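Side-chain contacts in arginase (Medicago truncatula, PDB 6VSS), which hydrolyses L-arginine to urea and L-ornithine with two manganese ions per subunit, and also turns agmatine into putrescine and urea: residues 64-69 with 90-95; 123-128 with 132-137. All blocks are in the same frame, centred on the assembly; numbering follows the deposited sequence.

Contact 1 of 2, residues 64-69 with 90-95; sequences SSLLGV and EAIWCD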
loop_
_atom_site.group_PDB
_atom_site.type_symbol
_atom_site.label_atom_id
_atom_site.label_comp_id
_atom_site.label_asym_id
_atom_site.label_seq_id
_atom_site.Cartn_x
_atom_site.Cartn_y
_atom_site.Cartn_z
ATOM N N SER B 64 -7.310 20.064 -29.303
ATOM C CA SER B 64 -7.652 18.823 -28.572
ATOM C C SER B 64 -8.558 19.237 -27.392
ATOM O O SER B 64 -8.149 20.077 -26.555
ATOM C CB SER B 64 -6.391 18.053 -28.130
ATOM O OG SER B 64 -5.618 17.600 -29.225
ATOM N N SER B 65 -9.751 18.660 -27.345
ATOM C CA SER B 65 -10.883 19.023 -26.462
ATOM C C SER B 65 -11.353 17.787 -25.691
ATOM O O SER B 65 -11.778 16.773 -26.335
ATOM C CB SER B 65 -11.961 19.635 -27.295
ATOM O OG SER B 65 -11.352 20.649 -28.076
ATOM N N LEU B 66 -11.142 17.808 -24.359
ATOM C CA LEU B 66 -11.404 16.644 -23.508
ATOM C C LEU B 66 -12.908 16.507 -23.356
ATOM O O LEU B 66 -13.554 17.411 -22.848
ATOM C CB LEU B 66 -10.701 16.826 -22.165
ATOM C CG LEU B 66 -9.220 17.138 -22.277
ATOM C CD1 LEU B 66 -8.505 17.010 -20.934
ATOM C CD2 LEU B 66 -8.598 16.215 -23.274
ATOM N N LEU B 67 -13.422 15.352 -23.730
ATOM C CA LEU B 67 -14.793 14.878 -23.410
ATOM C C LEU B 67 -14.673 13.584 -22.616
ATOM O O LEU B 67 -14.141 12.591 -23.158
ATOM C CB LEU B 67 -15.562 14.724 -24.735
ATOM C CG LEU B 67 -17.016 14.312 -24.607
ATOM C CD1 LEU B 67 -17.875 15.516 -24.239
ATOM C CD2 LEU B 67 -17.514 13.668 -25.889
ATOM N N GLY B 68 -15.041 13.641 -21.337
ATOM C CA GLY B 68 -15.192 12.502 -20.431
ATOM C C GLY B 68 -16.432 11.684 -20.753
ATOM O O GLY B 68 -17.536 12.271 -21.013
ATOM N N VAL B 69 -16.238 10.358 -20.772
ATOM C CA VAL B 69 -17.344 9.363 -20.829
ATOM C C VAL B 69 -17.074 8.368 -19.706
ATOM O O VAL B 69 -16.410 7.349 -19.923
ATOM C CB VAL B 69 -17.428 8.732 -22.224
ATOM C CG1 VAL B 69 -18.646 7.840 -22.334
ATOM C CG2 VAL B 69 -17.403 9.791 -23.321
ATOM N N GLU B 90 -7.131 16.135 -13.372
ATOM C CA GLU B 90 -6.345 16.659 -12.242
ATOM C C GLU B 90 -4.858 16.363 -12.505
ATOM O O GLU B 90 -4.030 17.184 -12.172
ATOM C CB GLU B 90 -6.803 16.036 -10.926
ATOM C CG GLU B 90 -5.745 16.224 -9.883
ATOM C CD GLU B 90 -6.125 15.715 -8.523
ATOM O OE1 GLU B 90 -6.031 14.493 -8.310
ATOM O OE2 GLU B 90 -6.550 16.539 -7.715
ATOM N N ALA B 91 -4.502 15.152 -12.944
ATOM C CA ALA B 91 -3.088 14.808 -13.167
ATOM C C ALA B 91 -2.507 15.618 -14.339
ATOM O O ALA B 91 -1.345 15.939 -14.282
ATOM C CB ALA B 91 -2.938 13.320 -13.329
ATOM N N ILE B 92 -3.288 15.952 -15.370
ATOM C CA ILE B 92 -2.772 16.785 -16.481
ATOM C C ILE B 92 -2.285 18.096 -15.892
ATOM O O ILE B 92 -1.265 18.608 -16.358
ATOM C CB ILE B 92 -3.834 17.050 -17.556
ATOM C CG1 ILE B 92 -4.092 15.805 -18.392
ATOM C CG2 ILE B 92 -3.434 18.209 -18.444
ATOM C CD1 ILE B 92 -5.398 15.926 -19.195
ATOM N N TRP B 93 -3.105 18.642 -15.002
ATOM C CA TRP B 93 -2.979 19.995 -14.434
ATOM C C TRP B 93 -2.334 19.856 -13.035
ATOM O O TRP B 93 -2.545 20.743 -12.254
ATOM C CB TRP B 93 -4.368 20.657 -14.577
ATOM C CG TRP B 93 -4.647 21.122 -15.995
ATOM C CD1 TRP B 93 -3.854 22.019 -16.658
ATOM C CD2 TRP B 93 -5.658 20.730 -16.972
ATOM N NE1 TRP B 93 -4.265 22.199 -17.956
ATOM C CE2 TRP B 93 -5.392 21.449 -18.174
ATOM C CE3 TRP B 93 -6.742 19.824 -17.002
ATOM C CZ2 TRP B 93 -6.179 21.336 -19.335
ATOM C CZ3 TRP B 93 -7.514 19.693 -18.153
ATOM C CH2 TRP B 93 -7.220 20.425 -19.314
ATOM N N CYS B 94 -1.441 18.852 -12.796
ATOM C CA CYS B 94 -0.833 18.450 -11.475
ATOM C C CYS B 94 0.441 19.236 -11.091
ATOM O O CYS B 94 1.338 19.424 -11.961
ATOM C CB CYS B 94 -0.423 16.976 -11.463
ATOM S SG CYS B 94 0.787 16.489 -10.184
ATOM N N ASP B 95 0.594 19.577 -9.811
ATOM C CA ASP B 95 1.659 20.501 -9.322
ATOM C C ASP B 95 3.101 20.032 -9.591
ATOM O O ASP B 95 3.987 20.903 -9.621
ATOM C CB ASP B 95 1.431 20.846 -7.846
ATOM C CG ASP B 95 2.615 21.504 -7.158
ATOM O OD1 ASP B 95 3.684 20.866 -7.088
ATOM O OD2 ASP B 95 2.454 22.648 -6.689
#

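Contact 2 of 2, residues 123-128 with 132-137; sequences EIRDCG and KRLANV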
loop_
_atom_site.group_PDB
_atom_site.type_symbol
_atom_site.label_atom_id
_atom_site.label_comp_id
_atom_site.label_asym_id
_atom_site.label_seq_id
_atom_site.Cartn_x
_atom_site.Cartn_y
_atom_site.Cartn_z
ATOM N N GLU B 123 -26.211 9.427 -14.155
ATOM C CA GLU B 123 -27.552 10.072 -14.045
ATOM C C GLU B 123 -28.485 9.678 -15.210
ATOM O O GLU B 123 -29.714 9.465 -14.987
ATOM C CB GLU B 123 -27.394 11.581 -13.958
ATOM C CG GLU B 123 -26.638 12.036 -12.716
ATOM C CD GLU B 123 -25.124 12.202 -12.883
ATOM O OE1 GLU B 123 -24.556 11.713 -13.906
ATOM O OE2 GLU B 123 -24.491 12.794 -11.961
ATOM N N ILE B 124 -27.937 9.515 -16.397
ATOM C CA ILE B 124 -28.724 9.064 -17.572
ATOM C C ILE B 124 -29.117 7.599 -17.410
ATOM O O ILE B 124 -30.319 7.302 -17.606
ATOM C CB ILE B 124 -27.967 9.295 -18.870
ATOM C CG1 ILE B 124 -27.824 10.793 -19.131
ATOM C CG2 ILE B 124 -28.679 8.561 -19.996
ATOM C CD1 ILE B 124 -26.775 11.095 -20.157
ATOM N N ARG B 125 -28.165 6.716 -17.114
ATOM C CA ARG B 125 -28.479 5.276 -16.889
ATOM C C ARG B 125 -29.567 5.240 -15.813
ATOM O O ARG B 125 -30.525 4.492 -15.966
ATOM C CB ARG B 125 -27.275 4.450 -16.410
ATOM C CG ARG B 125 -26.447 3.833 -17.530
ATOM C CD ARG B 125 -25.251 2.963 -17.146
ATOM N NE ARG B 125 -25.464 1.798 -16.270
ATOM C CZ ARG B 125 -26.067 0.643 -16.604
ATOM N NH1 ARG B 125 -26.146 -0.338 -15.722
ATOM N NH2 ARG B 125 -26.618 0.475 -17.793
ATOM N N ASP B 126 -29.418 6.036 -14.758
ATOM C CA ASP B 126 -30.379 6.041 -13.618
ATOM C C ASP B 126 -31.790 6.504 -14.051
ATOM O O ASP B 126 -32.648 6.469 -13.206
ATOM C CB ASP B 126 -29.900 6.893 -12.425
ATOM C CG ASP B 126 -30.806 6.732 -11.199
ATOM O OD1 ASP B 126 -31.122 5.584 -10.848
ATOM O OD2 ASP B 126 -31.240 7.742 -10.636
ATOM N N CYS B 127 -32.027 6.980 -15.273
ATOM C CA CYS B 127 -33.382 7.293 -15.818
ATOM C C CYS B 127 -33.951 6.078 -16.549
ATOM O O CYS B 127 -35.042 6.196 -17.156
ATOM C CB CYS B 127 -33.348 8.402 -16.851
ATOM S SG CYS B 127 -32.793 9.945 -16.128
ATOM N N GLY B 128 -33.177 4.994 -16.558
ATOM C CA GLY B 128 -33.532 3.700 -17.158
ATOM C C GLY B 128 -33.255 3.672 -18.636
ATOM O O GLY B 128 -33.876 2.858 -19.311
ATOM N N LYS B 132 -28.195 1.035 -26.089
ATOM C CA LYS B 132 -28.245 1.521 -27.494
ATOM C C LYS B 132 -28.441 3.033 -27.459
ATOM O O LYS B 132 -27.699 3.741 -28.130
ATOM C CB LYS B 132 -29.326 0.760 -28.266
ATOM C CG LYS B 132 -29.593 1.247 -29.684
ATOM C CD LYS B 132 -30.317 0.219 -30.555
ATOM C CE LYS B 132 -29.868 0.243 -32.010
ATOM N NZ LYS B 132 -29.731 -1.124 -32.584
ATOM N N ARG B 133 -29.361 3.533 -26.642
ATOM C CA ARG B 133 -29.640 4.986 -26.570
ATOM C C ARG B 133 -28.463 5.631 -25.834
ATOM O O ARG B 133 -27.996 6.689 -26.238
ATOM C CB ARG B 133 -31.002 5.202 -25.917
ATOM C CG ARG B 133 -31.290 6.656 -25.582
ATOM C CD ARG B 133 -31.910 7.424 -26.732
ATOM N NE ARG B 133 -32.551 8.685 -26.358
ATOM C CZ ARG B 133 -33.716 8.812 -25.705
ATOM N NH1 ARG B 133 -34.392 7.754 -25.282
ATOM N NH2 ARG B 133 -34.192 10.019 -25.444
ATOM N N LEU B 134 -27.912 4.981 -24.826
ATOM C CA LEU B 134 -26.685 5.531 -24.185
ATOM C C LEU B 134 -25.570 5.791 -25.222
ATOM O O LEU B 134 -24.933 6.844 -25.205
ATOM C CB LEU B 134 -26.215 4.527 -23.136
ATOM C CG LEU B 134 -25.266 5.130 -22.129
ATOM C CD1 LEU B 134 -25.981 6.277 -21.434
ATOM C CD2 LEU B 134 -24.794 4.096 -21.135
ATOM N N ALA B 135 -25.287 4.812 -26.083
ATOM C CA ALA B 135 -24.283 4.918 -27.163
ATOM C C ALA B 135 -24.620 6.115 -28.071
ATOM O O ALA B 135 -23.706 6.876 -28.407
ATOM C CB ALA B 135 -24.260 3.631 -27.924
ATOM N N ASN B 136 -25.899 6.282 -28.397
ATOM C CA ASN B 136 -26.373 7.404 -29.239
ATOM C C ASN B 136 -26.033 8.728 -28.556
ATOM O O ASN B 136 -25.601 9.633 -29.217
ATOM C CB ASN B 136 -27.868 7.271 -29.527
ATOM C CG ASN B 136 -28.162 6.356 -30.697
ATOM O OD1 ASN B 136 -27.264 5.943 -31.412
ATOM N ND2 ASN B 136 -29.419 6.025 -30.897
ATOM N N VAL B 137 -26.225 8.801 -27.246
ATOM C CA VAL B 137 -25.951 10.040 -26.473
ATOM C C VAL B 137 -24.437 10.317 -26.487
ATOM O O VAL B 137 -24.050 11.501 -26.588
ATOM C CB VAL B 137 -26.497 9.937 -25.034
ATOM C CG1 VAL B 137 -25.831 10.962 -24.140
ATOM C CG2 VAL B 137 -28.017 10.081 -24.994
#

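Contact 1 of 2, residues 64-69 with 90-95
L66, on strand 63-69, meets I92 and W93 at the end of helix 84-92 through a single methyl group. Its CD1 lies 3.7 Å from CD1 of I92, the two chains reaching toward each other tip to tip. The same L66 CD1 stands 4.0 Å from CZ3 of W93, approaching the six-membered end of the indole obliquely. The backbones stay well apart, with the CA atoms of L66 and I92 separated by 11.1 Å, so side chains alone span the gap. In L66, CG lies beside the backbone N (chi1 -53°) and a near-extended chi2 carries CD1 toward both partners; in I92, chi2 is extended at 164°, which sends CD1 out toward the strand. The other branch serves the indole: I92 CG2 sits 3.6 Å above the ring plane of W93, over its centre, a CH-pi-like packing between consecutive residues. W93 is the first residue to leave helical geometry, and its indole also touches I113 of strand 113-118. Helix 323-339 borders the same patch, V332 packing on L66 and A329 on I92. This is plain packing of a helix end on the parallel sheet of the arginase alpha/beta fold, away from the annotated sites. Its chemistry is wholly apolar, with 88 Å² covered in all: the L66-I92 pair is buried, W93 forms the exposed margin, and directional bonds around it include those of the sheet backbone and R333 NH1 to I92 O.

Contact 2 of 2, residues 123-128 with 132-137
The first torsion of I124 (chi1 -67°) sets CG2 anti to the backbone N and CG1 anti to the carbonyl carbon, so that its two branches meet different partners on helix 131-146. CG2 of I124 packs at 3.8 Å on CD1 of L134, and CD1 of I124 lies 4.1 Å from CG1 of V137. L134 has CG anti to its own backbone N (chi1 -162°), which brings the end of the side chain closer to helix 121-125 than its first bond would suggest. Its second methyl, L134 CD2, touches the aliphatic part of R125, 4.0 Å from CG, before that chain bends. The guanidinium has a long, weak ion pair with D131. C127 N bonds to I124 O at 2.9 Å, and G128 N to R125 O at 2.8 Å in a type I turn; G128, with positive phi, closes the helix in a Schellman motif, and the residues after it lead into helix 131-146. K50 and R46 of a neighbouring subunit form salt bridges with D126. H73, from a loop, packs on R125 and L134. This packing of two consecutive helices is bordered by helix 25-57, where I36 touches V137 and V35 touches C127, and by helix 163-174, whose R168 packs on A135 and N136; further along, helix 131-146 lies against strand 63-69.

In the fold
Both contacts are mainly buried and apolar, yet they join different levels of the arginase alpha/beta fold. Contact 1 ties a strand of the parallel sheet to the end of helix 84-92, with 20 residues between the segments, 13 Å from the chain centre; contact 2 joins two helices separated by a short turn, 19 Å out. The second buries more surface, 169 against 88 Å², and spreads it over several meeting groups, whereas the first converges on one leucine methyl. Each has one exposed member, W93 in contact 1 and R125 in contact 2. Their centres lie 24 Å apart and they do not touch. Helix 131-146 relates them: it carries half of contact 2, and its later residues V142 and V145 pack on L67 and S65 of strand 63-69.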